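Local structure of tryptophan synthase alpha chain (Aquifex aeolicus, 2EKC) at residues Gly44-Glu49 with Glu255-Leu260; Ile76-Val81 with Glu112-Leu117; Thr87-Phe92 with Gly122-Ile127. The protein probably serves as the alpha subunit of tryptophan synthase, cleaving indoleglycerol phosphate into indole and glyceraldehyde 3-phosphate. One frame throughout, in Å; residues are numbered along the deposited sequence.

Contact 1 (Gly44-Glu49 with Glu255-Leu260); sequences GTDILE and ELKEGL
A buried salt bridge joins K257 to D46: K257 NZ lies 2.6 Å from D46 OD2. The ammonium arrives on the syn side of that oxygen, only 17° out of the carboxylate plane, and the two side chains cross at about a right angle. With CG anti to the backbone N (chi1 -171°) and a bend at chi2 (57°), the lysine leaves its helix and then runs straight to the acid. Neither polar atom depends on the other alone, for NZ also bonds to E16 OE1 and K17 O, while OD2 also accepts the backbone N-H of L19. Such a lysine between two acids would be expected to stay charged. Were an alanine here, the buried D46 would probably lose its counter-charge, and E16 its lysine partner.

Packing is limited to the lysine chain and G44. K257 CD lies 3.6 Å from G44 O as the methylenes pass the glycine. G44 has a positive phi, where a CB would jam against the preceding carbonyl; the backbone alone calls for glycine, and a CB would also sit tightly against K257 CG, at 3.3 Å.

Helix 3-14 borders the site, its L11 touching both D46 and K257. D46 ends the turn before strand 47-51 of the TIM barrel, while K257 sits near the end of helix 246-258; strand 18-24 pairs alongside through L19 and S21.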
ATOM      1  N   GLY A  44       4.083 -14.853  -1.056  1.00 18.59           N
ATOM      2  CA  GLY A  44       3.780 -14.267  -2.350  1.00 19.53           C
ATOM      3  C   GLY A  44       3.464 -12.793  -2.485  1.00 18.81           C
ATOM      4  O   GLY A  44       3.162 -12.340  -3.589  1.00 19.21           O
ATOM      5  N   THR A  45       3.516 -12.041  -1.390  1.00 16.37           N
ATOM      6  CA  THR A  45       3.236 -10.609  -1.459  1.00 14.88           C
ATOM      7  C   THR A  45       4.309  -9.939  -2.327  1.00 13.89           C
ATOM      8  O   THR A  45       5.503 -10.152  -2.129  1.00 13.58           O
ATOM      9  CB  THR A  45       3.226  -9.983  -0.039  1.00 14.58           C
ATOM     10  OG1 THR A  45       2.063 -10.437   0.669  1.00 14.92           O
ATOM     11  CG2 THR A  45       3.211  -8.469  -0.112  1.00 13.75           C
ATOM     12  N   ASP A  46       3.875  -9.135  -3.293  1.00 13.45           N
ATOM     13  CA  ASP A  46       4.797  -8.448  -4.200  1.00 13.85           C
ATOM     14  C   ASP A  46       5.162  -7.044  -3.743  1.00 14.30           C
ATOM     15  O   ASP A  46       6.276  -6.574  -3.978  1.00 14.08           O
ATOM     16  CB  ASP A  46       4.185  -8.378  -5.593  1.00 11.10           C
ATOM     17  CG  ASP A  46       3.922  -9.753  -6.167  1.00 14.15           C
ATOM     18  OD1 ASP A  46       4.909 -10.479  -6.399  1.00 13.47           O
ATOM     19  OD2 ASP A  46       2.738 -10.110  -6.370  1.00 13.33           O
ATOM     20  N   ILE A  47       4.212  -6.375  -3.105  1.00 12.87           N
ATOM     21  CA  ILE A  47       4.418  -5.017  -2.614  1.00 13.19           C
ATOM     22  C   ILE A  47       3.785  -4.938  -1.238  1.00 13.21           C
ATOM     23  O   ILE A  47       2.636  -5.346  -1.049  1.00 13.77           O
ATOM     24  CB  ILE A  47       3.747  -3.978  -3.538  1.00 12.97           C
ATOM     25  CG1 ILE A  47       4.410  -4.004  -4.916  1.00 10.69           C
ATOM     26  CG2 ILE A  47       3.847  -2.579  -2.916  1.00 14.91           C
ATOM     27  CD1 ILE A  47       3.706  -3.140  -5.946  1.00 14.76           C
ATOM     28  N   LEU A  48       4.530  -4.408  -0.279  1.00 13.27           N
ATOM     29  CA  LEU A  48       4.037  -4.310   1.083  1.00 13.81           C
ATOM     30  C   LEU A  48       3.596  -2.907   1.469  1.00 13.53           C
ATOM     31  O   LEU A  48       4.274  -1.932   1.155  1.00 15.49           O
ATOM     32  CB  LEU A  48       5.130  -4.776   2.050  1.00 14.91           C
ATOM     33  CG  LEU A  48       4.755  -4.911   3.523  1.00 17.53           C
ATOM     34  CD1 LEU A  48       3.743  -6.042   3.673  1.00 17.57           C
ATOM     35  CD2 LEU A  48       6.000  -5.192   4.353  1.00 15.20           C
ATOM     36  N   GLU A  49       2.441  -2.804   2.126  1.00 11.93           N
ATOM     37  CA  GLU A  49       1.967  -1.516   2.616  1.00 12.58           C
ATOM     38  C   GLU A  49       2.095  -1.630   4.133  1.00 12.98           C
ATOM     39  O   GLU A  49       1.474  -2.500   4.756  1.00 13.84           O
ATOM     40  CB  GLU A  49       0.505  -1.249   2.254  1.00 14.26           C
ATOM     41  CG  GLU A  49       0.196  -1.216   0.773  1.00 19.20           C
ATOM     42  CD  GLU A  49      -1.177  -0.622   0.499  1.00 22.03           C
ATOM     43  OE1 GLU A  49      -2.088  -0.832   1.326  1.00 21.18           O
ATOM     44  OE2 GLU A  49      -1.345   0.048  -0.543  1.00 22.66           O
ATOM     45  N   GLU A 255      -3.472 -18.075  -1.707  1.00 23.62           N
ATOM     46  CA  GLU A 255      -4.646 -18.233  -2.555  1.00 24.47           C
ATOM     47  C   GLU A 255      -4.917 -16.995  -3.414  1.00 23.90           C
ATOM     48  O   GLU A 255      -5.235 -17.111  -4.598  1.00 21.79           O
ATOM     49  CB  GLU A 255      -5.866 -18.560  -1.692  1.00 27.76           C
ATOM     50  CG  GLU A 255      -7.173 -18.577  -2.454  1.00 36.09           C
ATOM     51  CD  GLU A 255      -8.235 -19.394  -1.754  1.00 39.94           C
ATOM     52  OE1 GLU A 255      -8.404 -19.222  -0.526  1.00 43.02           O
ATOM     53  OE2 GLU A 255      -8.901 -20.204  -2.434  1.00 41.07           O
ATOM     54  N   LEU A 256      -4.800 -15.813  -2.817  1.00 22.28           N
ATOM     55  CA  LEU A 256      -5.020 -14.571  -3.551  1.00 21.67           C
ATOM     56  C   LEU A 256      -4.030 -14.477  -4.707  1.00 21.15           C
ATOM     57  O   LEU A 256      -4.394 -14.129  -5.829  1.00 20.39           O
ATOM     58  CB  LEU A 256      -4.839 -13.367  -2.624  1.00 21.20           C
ATOM     59  CG  LEU A 256      -5.858 -13.212  -1.494  1.00 21.98           C
ATOM     60  CD1 LEU A 256      -5.475 -12.031  -0.605  1.00 20.98           C
ATOM     61  CD2 LEU A 256      -7.245 -13.007  -2.091  1.00 22.41           C
ATOM     62  N   LYS A 257      -2.772 -14.797  -4.416  1.00 22.36           N
ATOM     63  CA  LYS A 257      -1.717 -14.756  -5.418  1.00 24.45           C
ATOM     64  C   LYS A 257      -2.000 -15.755  -6.544  1.00 25.24           C
ATOM     65  O   LYS A 257      -1.541 -15.576  -7.671  1.00 25.27           O
ATOM     66  CB  LYS A 257      -0.368 -15.059  -4.757  1.00 26.44           C
ATOM     67  CG  LYS A 257       0.830 -14.839  -5.658  1.00 27.71           C
ATOM     68  CD  LYS A 257       0.874 -13.412  -6.190  1.00 25.38           C
ATOM     69  CE  LYS A 257       1.874 -13.305  -7.323  1.00 25.12           C
ATOM     70  NZ  LYS A 257       1.865 -11.982  -7.992  1.00 22.89           N
ATOM     71  N   GLU A 258      -2.754 -16.807  -6.236  1.00 26.92           N
ATOM     72  CA  GLU A 258      -3.109 -17.806  -7.241  1.00 27.94           C
ATOM     73  C   GLU A 258      -3.998 -17.176  -8.306  1.00 26.77           C
ATOM     74  O   GLU A 258      -3.883 -17.491  -9.489  1.00 29.05           O
ATOM     75  CB  GLU A 258      -3.837 -18.989  -6.595  1.00 29.97           C
ATOM     76  CG  GLU A 258      -2.918 -20.144  -6.229  1.00 34.78           C
ATOM     77  CD  GLU A 258      -3.647 -21.282  -5.534  1.00 36.97           C
ATOM     78  OE1 GLU A 258      -4.759 -21.646  -5.980  1.00 39.35           O
ATOM     79  OE2 GLU A 258      -3.100 -21.821  -4.548  1.00 38.84           O
ATOM     80  N   GLY A 259      -4.886 -16.284  -7.883  1.00 23.62           N
ATOM     81  CA  GLY A 259      -5.767 -15.625  -8.827  1.00 21.74           C
ATOM     82  C   GLY A 259      -5.092 -14.495  -9.586  1.00 19.57           C
ATOM     83  O   GLY A 259      -5.740 -13.788 -10.359  1.00 20.42           O
ATOM     84  N   LEU A 260      -3.790 -14.325  -9.377  1.00 18.72           N
ATOM     85  CA  LEU A 260      -3.037 -13.264 -10.038  1.00 19.38           C
ATOM     86  C   LEU A 260      -1.998 -13.786 -11.027  1.00 21.08           C
ATOM     87  O   LEU A 260      -1.114 -13.039 -11.462  1.00 20.33           O
ATOM     88  CB  LEU A 260      -2.344 -12.388  -8.984  1.00 18.81           C
ATOM     89  CG  LEU A 260      -3.284 -11.680  -8.001  1.00 18.44           C
ATOM     90  CD1 LEU A 260      -2.480 -10.888  -6.984  1.00 18.94           C
ATOM     91  CD2 LEU A 260      -4.222 -10.767  -8.769  1.00 17.68           C
TER

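Contact 2 (Ile76-Val81 with Glu112-Leu117); sequences IRFEDV and EKFCRL
F78 and F114 bring together two outer helices of the TIM barrel, 78-91 and 111-120, in an offset (parallel-displaced) stack. The ring planes are 9° apart and their centroids 4.4 Å. F78 CZ lies over one face of the F114 ring, displaced toward the rim, and F114 CE2 lies in the same way over a face of F78, with 3.6 Å between F78 CZ and F114 CE2. A chi1 near 180° in both residues (179° and -167°) carries the rings out from their helices, which lets them span a backbone gap of 9.2 Å between the CA atoms of F78 and F114.

In this (beta/alpha)8 TIM barrel, helix 103-109 and strand 97-100 add to the apolar layer between helices and sheet: I109 and L99 each touch both phenylalanines. The F78 ring also meets F52, and F114 meets F126 at a steep angle. A lighter contact comes from L117, whose CD1 approaches F78 CE2 obliquely at 4.2 Å.

The first turn that carries F78 is held by R77 and D80. R77 is the N-cap, and D80 OD2 takes its backbone N-H at 2.7 Å from R77 N, the half of a capping box supplied by the N3 side chain. R77 also grips D80 side-on, NE to OD2 at 3.0 Å and NH2 to OD1 at 3.1 Å; both carboxylate oxygens lie in the guanidinium plane but are met from above their own.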
ATOM      1  N   ILE A  76       2.830   2.083  19.918  1.00 12.32           N
ATOM      2  CA  ILE A  76       3.577   2.074  18.669  1.00 12.63           C
ATOM      3  C   ILE A  76       3.861   3.494  18.188  1.00 13.07           C
ATOM      4  O   ILE A  76       2.951   4.316  18.069  1.00 11.27           O
ATOM      5  CB  ILE A  76       2.810   1.308  17.578  1.00 13.61           C
ATOM      6  CG1 ILE A  76       2.625  -0.151  18.009  1.00 16.16           C
ATOM      7  CG2 ILE A  76       3.560   1.398  16.252  1.00 13.50           C
ATOM      8  CD1 ILE A  76       3.931  -0.914  18.226  1.00 14.90           C
ATOM      9  N   ARG A  77       5.136   3.761  17.914  1.00 13.48           N
ATOM     10  CA  ARG A  77       5.604   5.070  17.459  1.00 12.99           C
ATOM     11  C   ARG A  77       6.137   4.967  16.040  1.00 12.70           C
ATOM     12  O   ARG A  77       6.319   3.873  15.515  1.00 11.96           O
ATOM     13  CB  ARG A  77       6.763   5.553  18.330  1.00 11.31           C
ATOM     14  CG  ARG A  77       6.552   5.487  19.830  1.00 15.54           C
ATOM     15  CD  ARG A  77       7.910   5.544  20.526  1.00 16.74           C
ATOM     16  NE  ARG A  77       8.717   4.369  20.199  1.00 17.20           N
ATOM     17  CZ  ARG A  77      10.028   4.267  20.409  1.00 20.25           C
ATOM     18  NH1 ARG A  77      10.703   5.276  20.944  1.00 19.12           N
ATOM     19  NH2 ARG A  77      10.666   3.146  20.093  1.00 22.15           N
ATOM     20  N   PHE A  78       6.414   6.119  15.437  1.00 12.43           N
ATOM     21  CA  PHE A  78       6.975   6.157  14.095  1.00 12.32           C
ATOM     22  C   PHE A  78       8.299   5.389  14.128  1.00 12.90           C
ATOM     23  O   PHE A  78       8.640   4.680  13.184  1.00 13.86           O
ATOM     24  CB  PHE A  78       7.207   7.612  13.673  1.00 13.66           C
ATOM     25  CG  PHE A  78       7.804   7.767  12.297  1.00 16.73           C
ATOM     26  CD1 PHE A  78       7.270   7.085  11.209  1.00 15.48           C
ATOM     27  CD2 PHE A  78       8.878   8.628  12.089  1.00 16.06           C
ATOM     28  CE1 PHE A  78       7.797   7.257   9.929  1.00 17.98           C
ATOM     29  CE2 PHE A  78       9.414   8.809  10.814  1.00 19.80           C
ATOM     30  CZ  PHE A  78       8.871   8.123   9.732  1.00 18.76           C
ATOM     31  N   GLU A  79       9.040   5.522  15.227  1.00 11.62           N
ATOM     32  CA  GLU A  79      10.315   4.824  15.366  1.00 13.10           C
ATOM     33  C   GLU A  79      10.145   3.307  15.303  1.00 13.69           C
ATOM     34  O   GLU A  79      11.006   2.604  14.767  1.00 15.40           O
ATOM     35  CB  GLU A  79      11.000   5.195  16.686  1.00 13.97           C
ATOM     36  CG  GLU A  79      11.584   6.605  16.721  1.00 15.63           C
ATOM     37  CD  GLU A  79      10.556   7.671  17.048  1.00 18.22           C
ATOM     38  OE1 GLU A  79       9.372   7.325  17.227  1.00 21.05           O
ATOM     39  OE2 GLU A  79      10.936   8.857  17.140  1.00 17.26           O
ATOM     40  N   ASP A  80       9.048   2.801  15.858  1.00 12.26           N
ATOM     41  CA  ASP A  80       8.802   1.358  15.850  1.00 14.78           C
ATOM     42  C   ASP A  80       8.435   0.911  14.440  1.00 14.15           C
ATOM     43  O   ASP A  80       8.801  -0.182  14.004  1.00 15.11           O
ATOM     44  CB  ASP A  80       7.670   0.997  16.818  1.00 12.80           C
ATOM     45  CG  ASP A  80       7.973   1.406  18.252  1.00 15.67           C
ATOM     46  OD1 ASP A  80       8.978   0.926  18.816  1.00 16.23           O
ATOM     47  OD2 ASP A  80       7.203   2.212  18.813  1.00 14.05           O
ATOM     48  N   VAL A  81       7.709   1.767  13.729  1.00 12.32           N
ATOM     49  CA  VAL A  81       7.311   1.464  12.365  1.00 12.52           C
ATOM     50  C   VAL A  81       8.534   1.299  11.475  1.00 13.41           C
ATOM     51  O   VAL A  81       8.611   0.355  10.689  1.00 13.19           O
ATOM     52  CB  VAL A  81       6.420   2.579  11.771  1.00 12.99           C
ATOM     53  CG1 VAL A  81       6.181   2.316  10.285  1.00 12.85           C
ATOM     54  CG2 VAL A  81       5.083   2.628  12.517  1.00  9.68           C
ATOM     55  N   GLU A 112      11.270  17.125   5.971  1.00 18.61           N
ATOM     56  CA  GLU A 112      12.635  16.684   5.676  1.00 18.81           C
ATOM     57  C   GLU A 112      13.014  15.481   6.531  1.00 18.04           C
ATOM     58  O   GLU A 112      13.432  14.447   6.011  1.00 18.79           O
ATOM     59  CB  GLU A 112      13.639  17.810   5.934  1.00 21.75           C
ATOM     60  CG  GLU A 112      13.542  19.007   4.989  1.00 26.59           C
ATOM     61  CD  GLU A 112      14.150  18.741   3.620  1.00 29.60           C
ATOM     62  OE1 GLU A 112      15.184  18.044   3.544  1.00 30.07           O
ATOM     63  OE2 GLU A 112      13.602  19.252   2.617  1.00 33.40           O
ATOM     64  N   LYS A 113      12.868  15.618   7.845  1.00 18.02           N
ATOM     65  CA  LYS A 113      13.214  14.533   8.758  1.00 19.16           C
ATOM     66  C   LYS A 113      12.424  13.258   8.476  1.00 16.76           C
ATOM     67  O   LYS A 113      12.991  12.167   8.427  1.00 14.83           O
ATOM     68  CB  LYS A 113      12.983  14.956  10.210  1.00 20.06           C
ATOM     69  CG  LYS A 113      13.261  13.844  11.204  1.00 20.23           C
ATOM     70  CD  LYS A 113      12.980  14.247  12.642  1.00 21.34           C
ATOM     71  CE  LYS A 113      13.949  15.292  13.142  1.00 22.43           C
ATOM     72  NZ  LYS A 113      13.791  15.491  14.617  1.00 25.77           N
ATOM     73  N   PHE A 114      11.115  13.404   8.297  1.00 16.42           N
ATOM     74  CA  PHE A 114      10.243  12.262   8.029  1.00 17.09           C
ATOM     75  C   PHE A 114      10.736  11.485   6.811  1.00 16.33           C
ATOM     76  O   PHE A 114      10.884  10.260   6.854  1.00 16.64           O
ATOM     77  CB  PHE A 114       8.806  12.747   7.798  1.00 15.94           C
ATOM     78  CG  PHE A 114       7.779  11.650   7.828  1.00 16.05           C
ATOM     79  CD1 PHE A 114       7.514  10.888   6.692  1.00 13.85           C
ATOM     80  CD2 PHE A 114       7.071  11.382   8.993  1.00 13.96           C
ATOM     81  CE1 PHE A 114       6.554   9.876   6.719  1.00 14.44           C
ATOM     82  CE2 PHE A 114       6.110  10.369   9.030  1.00 14.37           C
ATOM     83  CZ  PHE A 114       5.850   9.617   7.891  1.00 13.60           C
ATOM     84  N   CYS A 115      11.003  12.203   5.728  1.00 15.49           N
ATOM     85  CA  CYS A 115      11.478  11.568   4.511  1.00 15.72           C
ATOM     86  C   CYS A 115      12.876  10.985   4.688  1.00 15.97           C
ATOM     87  O   CYS A 115      13.146   9.876   4.228  1.00 14.83           O
ATOM     88  CB  CYS A 115      11.450  12.566   3.350  1.00 16.12           C
ATOM     89  SG  CYS A 115       9.763  12.988   2.800  1.00 16.79           S
ATOM     90  N   ARG A 116      13.754  11.726   5.363  1.00 15.60           N
ATOM     91  CA  ARG A 116      15.127  11.269   5.610  1.00 15.95           C
ATOM     92  C   ARG A 116      15.101   9.922   6.331  1.00 14.32           C
ATOM     93  O   ARG A 116      15.725   8.959   5.895  1.00 14.62           O
ATOM     94  CB  ARG A 116      15.888  12.289   6.477  1.00 15.06           C
ATOM     95  CG  ARG A 116      17.361  11.978   6.721  0.50 17.46           C
ATOM     96  CD  ARG A 116      17.925  12.890   7.815  0.50 17.53           C
ATOM     97  NE  ARG A 116      17.643  12.379   9.158  0.50 17.34           N
ATOM     98  CZ  ARG A 116      17.497  13.138  10.242  0.50 15.52           C
ATOM     99  NH1 ARG A 116      17.597  14.456  10.155  0.50 14.63           N
ATOM    100  NH2 ARG A 116      17.258  12.576  11.419  0.50 17.81           N
ATOM    101  N   LEU A 117      14.381   9.866   7.445  1.00 14.76           N
ATOM    102  CA  LEU A 117      14.280   8.637   8.222  1.00 13.26           C
ATOM    103  C   LEU A 117      13.661   7.480   7.443  1.00 13.50           C
ATOM    104  O   LEU A 117      14.156   6.352   7.504  1.00 12.71           O
ATOM    105  CB  LEU A 117      13.479   8.892   9.503  1.00 14.36           C
ATOM    106  CG  LEU A 117      14.195   9.807  10.503  1.00 15.85           C
ATOM    107  CD1 LEU A 117      13.261  10.178  11.637  1.00 14.99           C
ATOM    108  CD2 LEU A 117      15.440   9.106  11.027  1.00 17.44           C
TER

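Contact 3 (Thr87-Phe92 with Gly122-Ile127); sequences TLRKEF and GIDGFI
D124 OD2 is gripped by two groups, the R89 guanidinium and the backbone N-H of F97. R89 NH2 stands 2.9 Å from D124 OD2 in a salt bridge, yet the flat groups are not coplanar: guanidinium and carboxylate planes differ by 54°, and NH2 to OD2 is the one close pair, not a bidentate one. The same NH2 donates to G122 O at 3.0 Å in a fairly straight bond (161° at the hydrogen), with the nitrogen in the carbonyl plane and the oxygen at the guanidinium edge. One nitrogen thus bridges a backbone carbonyl and an acid.

R89 reaches both by folding: chi1 of 175° puts CG beside the carbonyl carbon, and bends at chi2 and chi3 bring NH2 to G122 O and D124 OD2. NH1 adds a bond to I95 O and a weak one to F92 O, while the ring of F97 gives a cation-pi contact. On the carboxylate, OD1 is paired with R3.

G122 lies close against R89. A CB at its backbone angles would come 3.2 Å from R89 CB and jam against the preceding carbonyl. This positive-phi glycine is the C-prime residue of a Schellman motif, with I123 N bonded to S118 O and G122 N to R119 O. It closes helix 111-120 and turns the chain into strand 125-127, an alpha-to-beta turn at the N-terminal end of a TIM-barrel strand.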
ATOM      1  N   THR A  87      13.937  -4.117   9.691  1.00 17.78           N
ATOM      2  CA  THR A  87      14.046  -5.542   9.969  1.00 18.43           C
ATOM      3  C   THR A  87      13.614  -6.391   8.772  1.00 18.64           C
ATOM      4  O   THR A  87      14.292  -7.352   8.405  1.00 19.21           O
ATOM      5  CB  THR A  87      13.202  -5.925  11.196  1.00 19.06           C
ATOM      6  OG1 THR A  87      13.733  -5.268  12.355  1.00 19.42           O
ATOM      7  CG2 THR A  87      13.232  -7.429  11.421  1.00 20.00           C
ATOM      8  N   LEU A  88      12.491  -6.031   8.160  1.00 16.77           N
ATOM      9  CA  LEU A  88      11.980  -6.778   7.012  1.00 16.50           C
ATOM     10  C   LEU A  88      12.837  -6.561   5.767  1.00 17.02           C
ATOM     11  O   LEU A  88      13.011  -7.471   4.957  1.00 15.85           O
ATOM     12  CB  LEU A  88      10.531  -6.371   6.717  1.00 14.92           C
ATOM     13  CG  LEU A  88       9.478  -6.719   7.776  1.00 11.17           C
ATOM     14  CD1 LEU A  88       8.133  -6.215   7.324  1.00 13.88           C
ATOM     15  CD2 LEU A  88       9.435  -8.235   7.989  1.00 14.66           C
ATOM     16  N   ARG A  89      13.363  -5.350   5.617  1.00 17.09           N
ATOM     17  CA  ARG A  89      14.195  -5.015   4.473  1.00 19.15           C
ATOM     18  C   ARG A  89      15.406  -5.939   4.360  1.00 21.03           C
ATOM     19  O   ARG A  89      15.821  -6.294   3.257  1.00 20.53           O
ATOM     20  CB  ARG A  89      14.661  -3.558   4.567  1.00 17.41           C
ATOM     21  CG  ARG A  89      15.645  -3.150   3.472  1.00 18.93           C
ATOM     22  CD  ARG A  89      15.088  -3.478   2.096  1.00 19.82           C
ATOM     23  NE  ARG A  89      13.968  -2.616   1.731  1.00 17.88           N
ATOM     24  CZ  ARG A  89      12.926  -3.014   1.009  1.00 17.87           C
ATOM     25  NH1 ARG A  89      12.850  -4.268   0.577  1.00 15.45           N
ATOM     26  NH2 ARG A  89      11.964  -2.152   0.706  1.00 17.42           N
ATOM     27  N   LYS A  90      15.964  -6.336   5.498  1.00 23.07           N
ATOM     28  CA  LYS A  90      17.130  -7.210   5.492  1.00 25.87           C
ATOM     29  C   LYS A  90      16.800  -8.605   4.968  1.00 26.43           C
ATOM     30  O   LYS A  90      17.633  -9.247   4.333  1.00 26.67           O
ATOM     31  CB  LYS A  90      17.726  -7.318   6.900  1.00 28.43           C
ATOM     32  CG  LYS A  90      18.049  -5.976   7.543  1.00 32.78           C
ATOM     33  CD  LYS A  90      19.115  -6.099   8.638  1.00 37.03           C
ATOM     34  CE  LYS A  90      18.715  -7.071   9.738  1.00 38.84           C
ATOM     35  NZ  LYS A  90      17.541  -6.608  10.520  1.00 41.10           N
ATOM     36  N   GLU A  91      15.576  -9.060   5.217  1.00 26.64           N
ATOM     37  CA  GLU A  91      15.151 -10.387   4.785  1.00 27.12           C
ATOM     38  C   GLU A  91      14.542 -10.421   3.388  1.00 24.41           C
ATOM     39  O   GLU A  91      14.581 -11.448   2.718  1.00 24.12           O
ATOM     40  CB  GLU A  91      14.147 -10.955   5.786  1.00 29.53           C
ATOM     41  CG  GLU A  91      14.628 -10.902   7.218  1.00 35.33           C
ATOM     42  CD  GLU A  91      13.556 -11.311   8.202  1.00 39.37           C
ATOM     43  OE1 GLU A  91      13.126 -12.481   8.160  1.00 41.40           O
ATOM     44  OE2 GLU A  91      13.140 -10.457   9.014  1.00 42.18           O
ATOM     45  N   PHE A  92      13.972  -9.302   2.955  1.00 23.13           N
ATOM     46  CA  PHE A  92      13.344  -9.219   1.638  1.00 23.32           C
ATOM     47  C   PHE A  92      13.882  -7.983   0.923  1.00 23.91           C
ATOM     48  O   PHE A  92      13.201  -6.966   0.813  1.00 24.12           O
ATOM     49  CB  PHE A  92      11.826  -9.140   1.808  1.00 23.05           C
ATOM     50  CG  PHE A  92      11.248 -10.314   2.542  1.00 23.01           C
ATOM     51  CD1 PHE A  92      10.863 -11.458   1.856  1.00 23.59           C
ATOM     52  CD2 PHE A  92      11.135 -10.297   3.927  1.00 23.06           C
ATOM     53  CE1 PHE A  92      10.378 -12.571   2.538  1.00 24.65           C
ATOM     54  CE2 PHE A  92      10.650 -11.405   4.618  1.00 23.65           C
ATOM     55  CZ  PHE A  92      10.271 -12.544   3.921  1.00 24.95           C
ATOM     56  N   GLY A 122      14.591   1.754   4.701  1.00 17.57           N
ATOM     57  CA  GLY A 122      14.023   0.858   3.708  1.00 16.26           C
ATOM     58  C   GLY A 122      12.702   1.194   3.039  1.00 15.56           C
ATOM     59  O   GLY A 122      12.211   0.399   2.238  1.00 16.48           O
ATOM     60  N   ILE A 123      12.115   2.346   3.339  1.00 13.01           N
ATOM     61  CA  ILE A 123      10.840   2.702   2.712  1.00 12.89           C
ATOM     62  C   ILE A 123      11.082   3.141   1.269  1.00 13.54           C
ATOM     63  O   ILE A 123      12.011   3.897   0.988  1.00 14.60           O
ATOM     64  CB  ILE A 123      10.120   3.842   3.479  1.00 12.48           C
ATOM     65  CG1 ILE A 123       9.750   3.376   4.894  1.00 13.26           C
ATOM     66  CG2 ILE A 123       8.870   4.273   2.721  1.00 11.99           C
ATOM     67  CD1 ILE A 123       8.760   2.207   4.928  1.00 11.78           C
ATOM     68  N   ASP A 124      10.247   2.657   0.353  1.00 11.54           N
ATOM     69  CA  ASP A 124      10.389   2.999  -1.056  1.00 12.92           C
ATOM     70  C   ASP A 124       9.499   4.150  -1.496  1.00 13.86           C
ATOM     71  O   ASP A 124       9.869   4.910  -2.389  1.00 13.90           O
ATOM     72  CB  ASP A 124      10.098   1.774  -1.920  1.00 14.99           C
ATOM     73  CG  ASP A 124      11.159   0.714  -1.782  1.00 16.32           C
ATOM     74  OD1 ASP A 124      12.320   1.003  -2.136  1.00 16.94           O
ATOM     75  OD2 ASP A 124      10.837  -0.395  -1.314  1.00 16.06           O
ATOM     76  N   GLY A 125       8.326   4.269  -0.876  1.00 12.24           N
ATOM     77  CA  GLY A 125       7.409   5.344  -1.226  1.00 12.82           C
ATOM     78  C   GLY A 125       6.304   5.488  -0.197  1.00 13.41           C
ATOM     79  O   GLY A 125       6.265   4.733   0.774  1.00 13.23           O
ATOM     80  N   PHE A 126       5.411   6.455  -0.400  1.00 13.44           N
ATOM     81  CA  PHE A 126       4.302   6.677   0.528  1.00 12.19           C
ATOM     82  C   PHE A 126       2.938   6.554  -0.130  1.00 12.84           C
ATOM     83  O   PHE A 126       2.798   6.665  -1.345  1.00 13.72           O
ATOM     84  CB  PHE A 126       4.317   8.098   1.132  1.00 11.84           C
ATOM     85  CG  PHE A 126       5.548   8.452   1.932  1.00 11.54           C
ATOM     86  CD1 PHE A 126       6.362   7.477   2.495  1.00 13.67           C
ATOM     87  CD2 PHE A 126       5.857   9.797   2.163  1.00 13.14           C
ATOM     88  CE1 PHE A 126       7.469   7.835   3.280  1.00 13.04           C
ATOM     89  CE2 PHE A 126       6.952  10.168   2.941  1.00 11.81           C
ATOM     90  CZ  PHE A 126       7.763   9.182   3.503  1.00 13.06           C
ATOM     91  N   ILE A 127       1.933   6.331   0.709  1.00 14.26           N
ATOM     92  CA  ILE A 127       0.535   6.323   0.298  1.00 13.93           C
ATOM     93  C   ILE A 127      -0.079   7.175   1.399  1.00 14.12           C
ATOM     94  O   ILE A 127      -0.137   6.756   2.554  1.00 14.75           O
ATOM     95  CB  ILE A 127      -0.124   4.935   0.324  1.00 16.33           C
ATOM     96  CG1 ILE A 127       0.356   4.104  -0.865  1.00 18.21           C
ATOM     97  CG2 ILE A 127      -1.646   5.095   0.257  1.00 16.86           C
ATOM     98  CD1 ILE A 127      -0.278   2.736  -0.940  1.00 19.54           C
TER

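Contacts 1 and 3 are polar and resemble each other: in each, a positive-phi glycine and an aspartate two residues later, near the start of a barrel strand, receive a basic side chain from a helix. Contact 1 is buried, contact 3 only partly so. They touch, L48 against L88. Contact 2 lies farther from the chain's centre, about 17 Å against 12 Å for the centres of the others, and its crossing is wholly apolar between helices, though buried. It shares helix 78-91 with contact 3, using the start where contact 3 uses the end; C115 packing on F126 also connects the two, as helix 111-120 is followed in the chain by strand 125-127.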